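Local coordinates for BH0493 protein (PDB 2QEE) that binds zinc and is probably a metal-dependent enzyme of the amidohydrolase superfamily, whose members carry their metal site in a beta/alpha barrel, at residues H51-A55 against L271-G275; R154-L158 against W213-M217; V312-R316 against M342-L347. All blocks are in the same frame, centred on the assembly; numbering follows the deposited sequence.

Contact 1: H51-A55 against L271-G275; sequences HYLVA and LGDAG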
ATOM      1  N   HIS C  51      13.131  17.111 -15.475  1.00 18.82           N
ATOM      2  CA  HIS C  51      13.207  17.498 -14.068  1.00 18.86           C
ATOM      3  C   HIS C  51      13.303  16.289 -13.139  1.00 21.07           C
ATOM      4  O   HIS C  51      13.834  16.400 -12.025  1.00 20.40           O
ATOM      5  CB  HIS C  51      12.074  18.442 -13.663  1.00 19.35           C
ATOM      6  CG  HIS C  51      10.695  17.838 -13.682  1.00 26.55           C
ATOM      7  ND1 HIS C  51      10.174  17.128 -12.618  1.00 27.95           N
ATOM      8  CD2 HIS C  51       9.722  17.866 -14.622  1.00 25.73           C
ATOM      9  CE1 HIS C  51       8.930  16.771 -12.893  1.00 20.63           C
ATOM     10  NE2 HIS C  51       8.633  17.205 -14.101  1.00 29.65           N
ATOM     11  N   TYR C  52      12.775  15.137 -13.570  1.00 22.68           N
ATOM     12  CA  TYR C  52      12.945  13.932 -12.739  1.00 20.02           C
ATOM     13  C   TYR C  52      14.422  13.671 -12.489  1.00 18.03           C
ATOM     14  O   TYR C  52      14.809  13.208 -11.412  1.00 18.99           O
ATOM     15  CB  TYR C  52      12.345  12.670 -13.394  1.00 20.12           C
ATOM     16  CG  TYR C  52      10.847  12.565 -13.514  1.00 23.16           C
ATOM     17  CD1 TYR C  52      10.041  13.668 -13.743  1.00 25.30           C
ATOM     18  CD2 TYR C  52      10.215  11.291 -13.512  1.00 29.80           C
ATOM     19  CE1 TYR C  52       8.651  13.527 -13.903  1.00 18.63           C
ATOM     20  CE2 TYR C  52       8.794  11.144 -13.673  1.00 21.27           C
ATOM     21  CZ  TYR C  52       8.045  12.263 -13.863  1.00 32.50           C
ATOM     22  OH  TYR C  52       6.701  12.133 -14.012  1.00 22.06           O
ATOM     23  N   LEU C  53      15.245  13.905 -13.508  1.00 15.43           N
ATOM     24  CA  LEU C  53      16.676  13.644 -13.417  1.00 16.52           C
ATOM     25  C   LEU C  53      17.414  14.754 -12.693  1.00 16.69           C
ATOM     26  O   LEU C  53      18.413  14.478 -12.038  1.00 16.39           O
ATOM     27  CB  LEU C  53      17.303  13.370 -14.785  1.00 16.89           C
ATOM     28  CG  LEU C  53      16.823  12.040 -15.432  1.00 17.04           C
ATOM     29  CD1 LEU C  53      17.568  11.774 -16.716  1.00 23.88           C
ATOM     30  CD2 LEU C  53      17.043  10.871 -14.474  1.00 23.12           C
ATOM     31  N   VAL C  54      16.905  15.978 -12.793  1.00 18.05           N
ATOM     32  CA  VAL C  54      17.434  17.059 -11.918  1.00 19.08           C
ATOM     33  C   VAL C  54      17.308  16.718 -10.413  1.00 19.51           C
ATOM     34  O   VAL C  54      18.315  16.746  -9.665  1.00 18.10           O
ATOM     35  CB  VAL C  54      16.752  18.402 -12.247  1.00 21.09           C
ATOM     36  CG1 VAL C  54      17.256  19.509 -11.303  1.00 23.54           C
ATOM     37  CG2 VAL C  54      17.036  18.757 -13.710  1.00 21.76           C
ATOM     38  N   ALA C  55      16.123  16.257 -10.003  1.00 18.21           N
ATOM     39  CA  ALA C  55      15.943  15.812  -8.612  1.00 18.18           C
ATOM     40  C   ALA C  55      16.985  14.732  -8.289  1.00 16.91           C
ATOM     41  O   ALA C  55      17.689  14.794  -7.273  1.00 16.51           O
ATOM     42  CB  ALA C  55      14.519  15.271  -8.424  1.00 16.42           C
ATOM     43  N   LEU C 271      14.513  24.062  -6.711  1.00 24.57           N
ATOM     44  CA  LEU C 271      14.480  22.945  -7.675  1.00 24.32           C
ATOM     45  C   LEU C 271      13.562  23.146  -8.886  1.00 23.95           C
ATOM     46  O   LEU C 271      13.539  22.282  -9.763  1.00 22.93           O
ATOM     47  CB  LEU C 271      14.128  21.600  -6.983  1.00 23.52           C
ATOM     48  CG  LEU C 271      15.250  20.952  -6.182  1.00 28.29           C
ATOM     49  CD1 LEU C 271      14.796  19.577  -5.564  1.00 26.62           C
ATOM     50  CD2 LEU C 271      16.511  20.770  -7.055  1.00 26.81           C
ATOM     51  N   GLY C 272      12.805  24.248  -8.924  1.00 26.06           N
ATOM     52  CA  GLY C 272      11.898  24.532 -10.029  1.00 26.77           C
ATOM     53  C   GLY C 272      10.880  23.420 -10.180  1.00 27.34           C
ATOM     54  O   GLY C 272      10.260  23.018  -9.184  1.00 27.36           O
ATOM     55  N   ASP C 273      10.732  22.922 -11.413  1.00 28.06           N
ATOM     56  CA  ASP C 273       9.810  21.829 -11.727  1.00 28.39           C
ATOM     57  C   ASP C 273      10.089  20.534 -10.954  1.00 27.14           C
ATOM     58  O   ASP C 273       9.177  19.736 -10.780  1.00 27.25           O
ATOM     59  CB  ASP C 273       9.811  21.553 -13.242  1.00 31.06           C
ATOM     60  CG  ASP C 273       9.137  22.664 -14.051  1.00 41.46           C
ATOM     61  OD1 ASP C 273       8.354  23.448 -13.469  1.00 36.24           O
ATOM     62  OD2 ASP C 273       9.363  22.739 -15.282  1.00 36.63           O
ATOM     63  N   ALA C 274      11.334  20.341 -10.491  1.00 22.94           N
ATOM     64  CA  ALA C 274      11.722  19.198  -9.621  1.00 22.31           C
ATOM     65  C   ALA C 274      11.391  19.429  -8.116  1.00 21.88           C
ATOM     66  O   ALA C 274      11.805  18.638  -7.248  1.00 21.90           O
ATOM     67  CB  ALA C 274      13.243  18.913  -9.781  1.00 22.53           C
ATOM     68  N   GLY C 275      10.735  20.543  -7.781  1.00 21.97           N
ATOM     69  CA  GLY C 275      10.533  20.845  -6.340  1.00 21.72           C
ATOM     70  C   GLY C 275       9.140  20.541  -5.785  1.00 22.97           C
ATOM     71  O   GLY C 275       8.801  20.996  -4.681  1.00 21.30           O
TER

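Contact 2: R154-L158 against W213-M217; sequences RISWL and WIERM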
ATOM      1  N   ARG C 154       0.238  30.885 -26.239  1.00 27.64           N
ATOM      2  CA  ARG C 154      -0.934  31.660 -26.631  1.00 28.78           C
ATOM      3  C   ARG C 154      -0.764  32.235 -28.069  1.00 28.34           C
ATOM      4  O   ARG C 154      -1.706  32.220 -28.865  1.00 28.26           O
ATOM      5  CB  ARG C 154      -1.242  32.760 -25.586  1.00 28.68           C
ATOM      6  CG  ARG C 154      -2.659  33.354 -25.751  1.00 38.82           C
ATOM      7  CD  ARG C 154      -3.111  34.295 -24.604  1.00 32.68           C
ATOM      8  NE  ARG C 154      -2.215  35.425 -24.470  1.00 35.23           N
ATOM      9  CZ  ARG C 154      -1.156  35.425 -23.671  1.00 45.82           C
ATOM     10  NH1 ARG C 154      -0.883  34.344 -22.946  1.00 36.42           N
ATOM     11  NH2 ARG C 154      -0.378  36.503 -23.582  1.00 40.53           N
ATOM     12  N   ILE C 155       0.457  32.627 -28.399  1.00 30.30           N
ATOM     13  CA  ILE C 155       0.790  33.261 -29.707  1.00 34.54           C
ATOM     14  C   ILE C 155       0.373  32.427 -30.928  1.00 34.52           C
ATOM     15  O   ILE C 155      -0.356  32.918 -31.829  1.00 35.09           O
ATOM     16  CB  ILE C 155       2.297  33.616 -29.787  1.00 34.44           C
ATOM     17  CG1 ILE C 155       2.611  34.744 -28.782  1.00 54.67           C
ATOM     18  CG2 ILE C 155       2.644  34.111 -31.179  1.00 53.92           C
ATOM     19  CD1 ILE C 155       4.063  35.296 -28.801  1.00 36.54           C
ATOM     20  N   SER C 156       0.824  31.173 -30.945  1.00 32.91           N
ATOM     21  CA  SER C 156       0.507  30.265 -32.040  1.00 32.37           C
ATOM     22  C   SER C 156      -1.011  30.159 -32.219  1.00 28.82           C
ATOM     23  O   SER C 156      -1.520  30.180 -33.347  1.00 30.71           O
ATOM     24  CB  SER C 156       1.144  28.890 -31.798  1.00 34.38           C
ATOM     25  OG  SER C 156       2.557  28.989 -31.679  1.00 40.80           O
ATOM     26  N   TRP C 157      -1.741  30.048 -31.105  1.00 23.40           N
ATOM     27  CA  TRP C 157      -3.177  29.947 -31.152  1.00 22.49           C
ATOM     28  C   TRP C 157      -3.761  31.204 -31.768  1.00 24.88           C
ATOM     29  O   TRP C 157      -4.610  31.138 -32.644  1.00 25.26           O
ATOM     30  CB  TRP C 157      -3.759  29.758 -29.761  1.00 23.58           C
ATOM     31  CG  TRP C 157      -3.461  28.330 -29.247  1.00 22.29           C
ATOM     32  CD1 TRP C 157      -2.595  27.973 -28.244  1.00 20.91           C
ATOM     33  CD2 TRP C 157      -4.020  27.105 -29.757  1.00 22.23           C
ATOM     34  NE1 TRP C 157      -2.593  26.583 -28.081  1.00 23.06           N
ATOM     35  CE2 TRP C 157      -3.464  26.035 -28.992  1.00 24.10           C
ATOM     36  CE3 TRP C 157      -4.950  26.806 -30.762  1.00 22.57           C
ATOM     37  CZ2 TRP C 157      -3.789  24.680 -29.253  1.00 21.57           C
ATOM     38  CZ3 TRP C 157      -5.282  25.463 -31.010  1.00 23.89           C
ATOM     39  CH2 TRP C 157      -4.697  24.418 -30.235  1.00 21.20           C
ATOM     40  N   LEU C 158      -3.310  32.330 -31.245  1.00 25.32           N
ATOM     41  CA  LEU C 158      -3.804  33.628 -31.734  1.00 27.42           C
ATOM     42  C   LEU C 158      -3.392  33.880 -33.177  1.00 29.57           C
ATOM     43  O   LEU C 158      -4.114  34.575 -33.892  1.00 33.32           O
ATOM     44  CB  LEU C 158      -3.409  34.759 -30.777  1.00 28.32           C
ATOM     45  CG  LEU C 158      -4.161  34.763 -29.415  1.00 23.02           C
ATOM     46  CD1 LEU C 158      -3.684  35.878 -28.497  1.00 32.38           C
ATOM     47  CD2 LEU C 158      -5.722  34.758 -29.482  1.00 32.80           C
ATOM     48  N   TRP C 213     -11.954  29.970 -25.508  1.00 23.38           N
ATOM     49  CA  TRP C 213     -10.805  29.070 -25.692  1.00 20.83           C
ATOM     50  C   TRP C 213     -11.244  27.676 -26.164  1.00 20.75           C
ATOM     51  O   TRP C 213     -10.539  27.049 -26.930  1.00 22.18           O
ATOM     52  CB  TRP C 213      -9.969  29.010 -24.414  1.00 20.19           C
ATOM     53  CG  TRP C 213      -9.070  30.188 -24.418  1.00 21.27           C
ATOM     54  CD1 TRP C 213      -9.201  31.333 -23.671  1.00 23.69           C
ATOM     55  CD2 TRP C 213      -7.950  30.383 -25.280  1.00 20.63           C
ATOM     56  NE1 TRP C 213      -8.188  32.221 -24.015  1.00 24.15           N
ATOM     57  CE2 TRP C 213      -7.414  31.652 -25.001  1.00 24.90           C
ATOM     58  CE3 TRP C 213      -7.345  29.601 -26.270  1.00 23.77           C
ATOM     59  CZ2 TRP C 213      -6.280  32.143 -25.662  1.00 26.49           C
ATOM     60  CZ3 TRP C 213      -6.218  30.081 -26.920  1.00 25.08           C
ATOM     61  CH2 TRP C 213      -5.695  31.343 -26.614  1.00 29.24           C
ATOM     62  N   ILE C 214     -12.418  27.257 -25.749  1.00 20.52           N
ATOM     63  CA  ILE C 214     -13.030  26.025 -26.249  1.00 22.50           C
ATOM     64  C   ILE C 214     -13.212  26.136 -27.751  1.00 24.61           C
ATOM     65  O   ILE C 214     -12.818  25.250 -28.476  1.00 22.65           O
ATOM     66  CB  ILE C 214     -14.356  25.716 -25.554  1.00 21.21           C
ATOM     67  CG1 ILE C 214     -14.102  25.213 -24.099  1.00 19.55           C
ATOM     68  CG2 ILE C 214     -15.151  24.623 -26.372  1.00 22.41           C
ATOM     69  CD1 ILE C 214     -15.313  25.183 -23.248  1.00 20.87           C
ATOM     70  N   GLU C 215     -13.767  27.251 -28.214  1.00 26.65           N
ATOM     71  CA  GLU C 215     -14.007  27.466 -29.637  0.50 27.36           C
ATOM     72  C   GLU C 215     -12.689  27.433 -30.406  1.00 26.29           C
ATOM     73  O   GLU C 215     -12.558  26.789 -31.440  1.00 27.47           O
ATOM     74  CB  GLU C 215     -14.696  28.822 -29.812  0.50 28.11           C
ATOM     75  CG  GLU C 215     -14.748  29.348 -31.228  0.50 42.36           C
ATOM     76  CD  GLU C 215     -15.567  30.618 -31.326  0.50 28.95           C
ATOM     77  OE1 GLU C 215     -15.758  31.311 -30.291  0.50 42.03           O
ATOM     78  OE2 GLU C 215     -16.037  30.917 -32.452  0.50 45.57           O
ATOM     79  N   ARG C 216     -11.704  28.132 -29.880  1.00 24.66           N
ATOM     80  CA  ARG C 216     -10.403  28.203 -30.491  1.00 24.67           C
ATOM     81  C   ARG C 216      -9.634  26.850 -30.568  1.00 25.65           C
ATOM     82  O   ARG C 216      -9.027  26.507 -31.607  1.00 24.16           O
ATOM     83  CB  ARG C 216      -9.568  29.233 -29.748  1.00 27.13           C
ATOM     84  CG  ARG C 216      -8.336  29.670 -30.476  1.00 36.22           C
ATOM     85  CD  ARG C 216      -7.756  30.961 -29.830  1.00 46.46           C
ATOM     86  NE  ARG C 216      -8.574  32.183 -30.018  1.00 48.82           N
ATOM     87  CZ  ARG C 216      -9.122  32.896 -29.032  1.00 45.42           C
ATOM     88  NH1 ARG C 216      -8.965  32.549 -27.765  1.00 52.03           N
ATOM     89  NH2 ARG C 216      -9.828  33.980 -29.311  1.00 56.74           N
ATOM     90  N   MET C 217      -9.621  26.115 -29.455  1.00 23.96           N
ATOM     91  CA  MET C 217      -8.730  24.956 -29.322  1.00 23.17           C
ATOM     92  C   MET C 217      -9.399  23.635 -29.659  1.00 21.25           C
ATOM     93  O   MET C 217      -8.692  22.641 -29.933  1.00 22.47           O
ATOM     94  CB  MET C 217      -8.244  24.864 -27.879  1.00 22.68           C
ATOM     95  CG  MET C 217      -7.168  25.833 -27.496  1.00 25.46           C
ATOM     96  SD  MET C 217      -6.655  25.482 -25.790  1.00 24.71           S
ATOM     97  CE  MET C 217      -5.353  26.696 -25.619  1.00 20.21           C
TER

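Contact 3: V312-R316 against M342-L347; sequences VVLAR and MRMEML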
ATOM      1  N   VAL C 312     -10.140   3.571  -7.212  1.00 12.78           N
ATOM      2  CA  VAL C 312     -10.787   2.448  -7.946  1.00 11.71           C
ATOM      3  C   VAL C 312     -12.151   2.175  -7.390  1.00 11.79           C
ATOM      4  O   VAL C 312     -13.147   2.036  -8.180  1.00 12.51           O
ATOM      5  CB  VAL C 312      -9.948   1.181  -7.822  1.00 12.65           C
ATOM      6  CG1 VAL C 312     -10.653   0.005  -8.524  1.00 13.77           C
ATOM      7  CG2 VAL C 312      -8.585   1.467  -8.430  1.00 15.44           C
ATOM      8  N   VAL C 313     -12.303   2.164  -6.053  1.00 12.63           N
ATOM      9  CA  VAL C 313     -13.644   1.854  -5.533  1.00 14.00           C
ATOM     10  C   VAL C 313     -14.618   2.974  -5.918  1.00 15.02           C
ATOM     11  O   VAL C 313     -15.796   2.718  -6.229  1.00 13.71           O
ATOM     12  CB  VAL C 313     -13.657   1.673  -3.984  1.00 14.39           C
ATOM     13  CG1 VAL C 313     -15.085   1.291  -3.499  1.00 13.86           C
ATOM     14  CG2 VAL C 313     -12.654   0.567  -3.559  1.00 11.59           C
ATOM     15  N   LEU C 314     -14.142   4.206  -5.944  1.00 13.10           N
ATOM     16  CA  LEU C 314     -15.041   5.314  -6.306  1.00 14.96           C
ATOM     17  C   LEU C 314     -15.512   5.159  -7.775  1.00 14.75           C
ATOM     18  O   LEU C 314     -16.676   5.461  -8.093  1.00 16.19           O
ATOM     19  CB  LEU C 314     -14.306   6.634  -6.106  1.00 13.81           C
ATOM     20  CG  LEU C 314     -15.255   7.863  -6.128  1.00 18.11           C
ATOM     21  CD1 LEU C 314     -16.411   7.782  -5.115  1.00 19.12           C
ATOM     22  CD2 LEU C 314     -14.406   9.112  -5.875  1.00 14.06           C
ATOM     23  N   ALA C 315     -14.605   4.732  -8.652  1.00 13.52           N
ATOM     24  CA  ALA C 315     -14.965   4.413 -10.080  1.00 13.36           C
ATOM     25  C   ALA C 315     -16.065   3.315 -10.122  1.00 15.51           C
ATOM     26  O   ALA C 315     -16.971   3.318 -10.996  1.00 16.28           O
ATOM     27  CB  ALA C 315     -13.762   3.955 -10.866  1.00 14.47           C
ATOM     28  N   ARG C 316     -15.975   2.341  -9.226  1.00 14.75           N
ATOM     29  CA  ARG C 316     -17.081   1.356  -9.155  1.00 15.13           C
ATOM     30  C   ARG C 316     -18.422   2.016  -8.854  1.00 18.54           C
ATOM     31  O   ARG C 316     -19.450   1.469  -9.213  1.00 17.19           O
ATOM     32  CB  ARG C 316     -16.865   0.310  -8.075  1.00 15.32           C
ATOM     33  CG  ARG C 316     -15.680  -0.639  -8.361  1.00 15.64           C
ATOM     34  CD  ARG C 316     -15.603  -1.738  -7.268  1.00 14.16           C
ATOM     35  NE  ARG C 316     -16.847  -2.525  -7.083  1.00 12.98           N
ATOM     36  CZ  ARG C 316     -17.157  -3.586  -7.830  1.00 17.21           C
ATOM     37  NH1 ARG C 316     -16.351  -3.996  -8.815  1.00 13.22           N
ATOM     38  NH2 ARG C 316     -18.310  -4.212  -7.622  1.00 17.13           N
ATOM     39  N   MET C 342      -5.123  -3.835  -9.300  1.00 10.67           N
ATOM     40  CA  MET C 342      -6.283  -3.401  -8.504  1.00 10.67           C
ATOM     41  C   MET C 342      -7.395  -2.890  -9.424  1.00 12.29           C
ATOM     42  O   MET C 342      -8.557  -3.261  -9.282  1.00 11.65           O
ATOM     43  CB  MET C 342      -5.940  -2.296  -7.472  1.00 11.52           C
ATOM     44  CG  MET C 342      -5.002  -2.804  -6.330  1.00 14.14           C
ATOM     45  SD  MET C 342      -4.866  -1.520  -5.076  1.00 14.60           S
ATOM     46  CE  MET C 342      -3.875  -0.227  -5.866  1.00 14.69           C
ATOM     47  N   ARG C 343      -6.973  -2.106 -10.410  1.00 11.88           N
ATOM     48  CA  ARG C 343      -7.937  -1.533 -11.341  1.00 10.64           C
ATOM     49  C   ARG C 343      -8.649  -2.641 -12.149  1.00 11.56           C
ATOM     50  O   ARG C 343      -9.861  -2.635 -12.271  1.00 13.09           O
ATOM     51  CB  ARG C 343      -7.227  -0.556 -12.274  1.00 11.72           C
ATOM     52  CG  ARG C 343      -6.868   0.733 -11.520  1.00  9.71           C
ATOM     53  CD  ARG C 343      -5.911   1.550 -12.342  1.00 10.35           C
ATOM     54  NE  ARG C 343      -5.768   2.874 -11.736  1.00 13.49           N
ATOM     55  CZ  ARG C 343      -5.168   3.879 -12.392  1.00 12.93           C
ATOM     56  NH1 ARG C 343      -4.657   3.666 -13.592  1.00 13.36           N
ATOM     57  NH2 ARG C 343      -5.140   5.130 -11.879  1.00 15.13           N
ATOM     58  N   MET C 344      -7.903  -3.568 -12.711  1.00 12.17           N
ATOM     59  CA  MET C 344      -8.507  -4.594 -13.547  1.00 11.65           C
ATOM     60  C   MET C 344      -9.353  -5.491 -12.671  1.00 12.96           C
ATOM     61  O   MET C 344     -10.389  -5.950 -13.101  1.00 13.96           O
ATOM     62  CB  MET C 344      -7.450  -5.396 -14.267  1.00 10.86           C
ATOM     63  CG  MET C 344      -8.105  -6.246 -15.445  1.00 12.39           C
ATOM     64  SD  MET C 344      -6.889  -6.838 -16.609  1.00 14.80           S
ATOM     65  CE  MET C 344      -6.518  -5.294 -17.486  1.00 17.23           C
ATOM     66  N   GLU C 345      -8.879  -5.810 -11.470  1.00 12.04           N
ATOM     67  CA  GLU C 345      -9.698  -6.732 -10.601  1.00 11.77           C
ATOM     68  C   GLU C 345     -11.078  -6.158 -10.262  1.00 12.47           C
ATOM     69  O   GLU C 345     -12.046  -6.892 -10.198  1.00 11.77           O
ATOM     70  CB  GLU C 345      -8.900  -7.115  -9.302  1.00 10.82           C
ATOM     71  CG  GLU C 345      -7.725  -8.073  -9.745  1.00  9.54           C
ATOM     72  CD  GLU C 345      -6.638  -8.310  -8.703  1.00 13.23           C
ATOM     73  OE1 GLU C 345      -6.786  -7.911  -7.504  1.00 13.69           O
ATOM     74  OE2 GLU C 345      -5.619  -8.926  -9.159  1.00 14.36           O
ATOM     75  N   MET C 346     -11.175  -4.822 -10.077  1.00 12.87           N
ATOM     76  CA  MET C 346     -12.432  -4.201  -9.654  1.00 13.76           C
ATOM     77  C   MET C 346     -13.215  -3.517 -10.762  1.00 13.04           C
ATOM     78  O   MET C 346     -14.382  -3.143 -10.556  1.00 16.31           O
ATOM     79  CB  MET C 346     -12.161  -3.154  -8.552  1.00 15.90           C
ATOM     80  CG  MET C 346     -12.085  -3.809  -7.175  1.00 18.29           C
ATOM     81  SD  MET C 346     -11.840  -2.617  -5.862  1.00 19.54           S
ATOM     82  CE  MET C 346     -10.063  -2.495  -6.049  1.00 11.66           C
ATOM     83  N   LEU C 347     -12.545  -3.291 -11.884  1.00 11.24           N
ATOM     84  CA  LEU C 347     -13.184  -2.528 -12.994  1.00 11.59           C
ATOM     85  C   LEU C 347     -13.165  -3.281 -14.317  1.00 13.70           C
ATOM     86  O   LEU C 347     -13.677  -2.775 -15.330  1.00 13.78           O
ATOM     87  CB  LEU C 347     -12.492  -1.169 -13.195  1.00 12.23           C
ATOM     88  CG  LEU C 347     -12.476  -0.228 -11.964  1.00 12.09           C
ATOM     89  CD1 LEU C 347     -11.659   1.001 -12.368  1.00 11.42           C
ATOM     90  CD2 LEU C 347     -13.889   0.169 -11.575  1.00 12.94           C
TER

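Contact 1: H51-A55 against L271-G275
A274 presses its methyl group into the first turn of helix 51-58, against H51, V54 and A55. It belongs to a 3-10 turn in the connection between two antiparallel strands, 257-264 and 277-278, of a sheet consistent with the barrel of this superfamily. Packing is tight here: A274 CB lies 3.4 Å from H51 O, which accepts the helix bond from A55 N, and 4.1 Å from A55 CB. V54 completes the apolar side, but its CG1 touches L271 CD2 more loosely, at 4.5 Å. K317 of the second subunit hydrogen-bonds A274 O, which brings the trimer interface up to this buried end.

The other end opens to solvent at D273. Its CB stands off-centre over the H51 ring, 4.2 Å from the centroid, in a CH-pi contact, while the carboxylate plane is turned 70° from the imidazole. H51 CG sits between backbone N and carbonyl carbon (chi1 67°), which lays the ring beside D273. Y52 CD1 lies over one ring face and D273 O over the opposite one. H51 ND1 comes within 3.3 Å of D273 O, yet this oxygen stands above the ring plane and no hydrogen bond forms.

Contact 2: R154-L158 against W213-M217
W157 reaches from helix 151-158 across to W213, R216 and M217 of helix 200-217, and each part of its side chain has a partner. CB comes in at the edge of the W213 ring, near its plane, 3.8 Å from W213 CZ3, with R216 CD a little farther off. CG is approached by the same W213 CZ3. The two indoles form an offset edge-to-face pair: the edge of W213 points at the face of W157, planes at 90°, with the five-membered ring of W157 and the six-membered ring of W213 5.9 Å apart between centroids. Farther along, M217 lies over that same face. Its CG makes a CH-pi contact almost straight above the six-membered ring, 3.8 Å from the centroid, and its SD, 4.8 Å from that centroid, adds a Met-aromatic contact. The extended thioether (chi3 178°) carries CE to W157 CE2 and to 3.7 Å from W157 NE1.

At the tip, W157 CZ2 and CH2 lie by M217 CG, and W157 CZ3 meets R216 O at 3.9 Å. The helices probably belong to the helical layer around the barrel expected of the amidohydrolase superfamily; the axes of the two segments come no nearer than 11.5 Å and are inclined at 74°, a spacing bridged by the large side chains. F36 meets W157 edge-to-face from outside the two segments. R154 CG packs 3.7 Å from W213 CH2, while its guanidinium turns to a salt bridge with D151. L158 CD2 covers one face of the R216 guanidinium, and R216 NH1 in turn stands over the centre of the W213 ring.

Contact 3: V312-R316 against M342-L347
V312 is the knob of this contact, set in a hole formed by M342, R343, M346 and L347. Its two methyls divide the work: CG1, anti to the backbone N (chi1 177°), reaches M346 CB at 3.5 Å, and CG2 rests 3.6 Å from R343 CG. The thioether of M346, bent at its last torsion, curls back so that CE also touches V312 CG1, while V313 CG2 lies 4.0 Å from M346 SD. On the other side of the knob, L347 CD2 packs 3.9 Å from A315 CB and meets R316 CG at 3.8 Å, the L347 and R316 side chains crossing at a slant.

The polar part is one hydrogen bond, R316 NH1 to M346 O at 2.8 Å, bent to 137° at the hydrogen and 19° off the carbonyl plane. The same NH1 makes a salt bridge to E56 of the third subunit, and NH2 bonds Y52 O there. A leucine in place of R316 would probably leave M346 O and Y52 O of the third subunit without these donors and cost E56 there its salt bridge.

The two helices run nearly side by side, with axes 9.6 Å apart at the segments. They follow one another in what is probably the outer helical layer of the barrel, separated in sequence by strand 321-323, whose I323 packs under V312 and L347 and whose L321 meets A315; helix 363-388 receives M344.

Contact 1 lies closest to the zinc site: the H51 side chain is about 8 Å from the ion and about 7 Å from those of its ligands H30 and D357. In contact 3 the R343 side chain is about 14 Å from the zinc, and M342 about 9 Å from a bound magnesium ion. Contact 2 lies away from the annotated sites, about 16 Å from contact 1 between nearest atoms and on the far side of the chain's centre from contact 3, with centres 36 Å apart. Within one chain contacts 1 and 3 stay about 14 Å apart at their nearest atoms, but the trimer joins them: R316 of this chain hydrogen-bonds Y52 O of the third subunit.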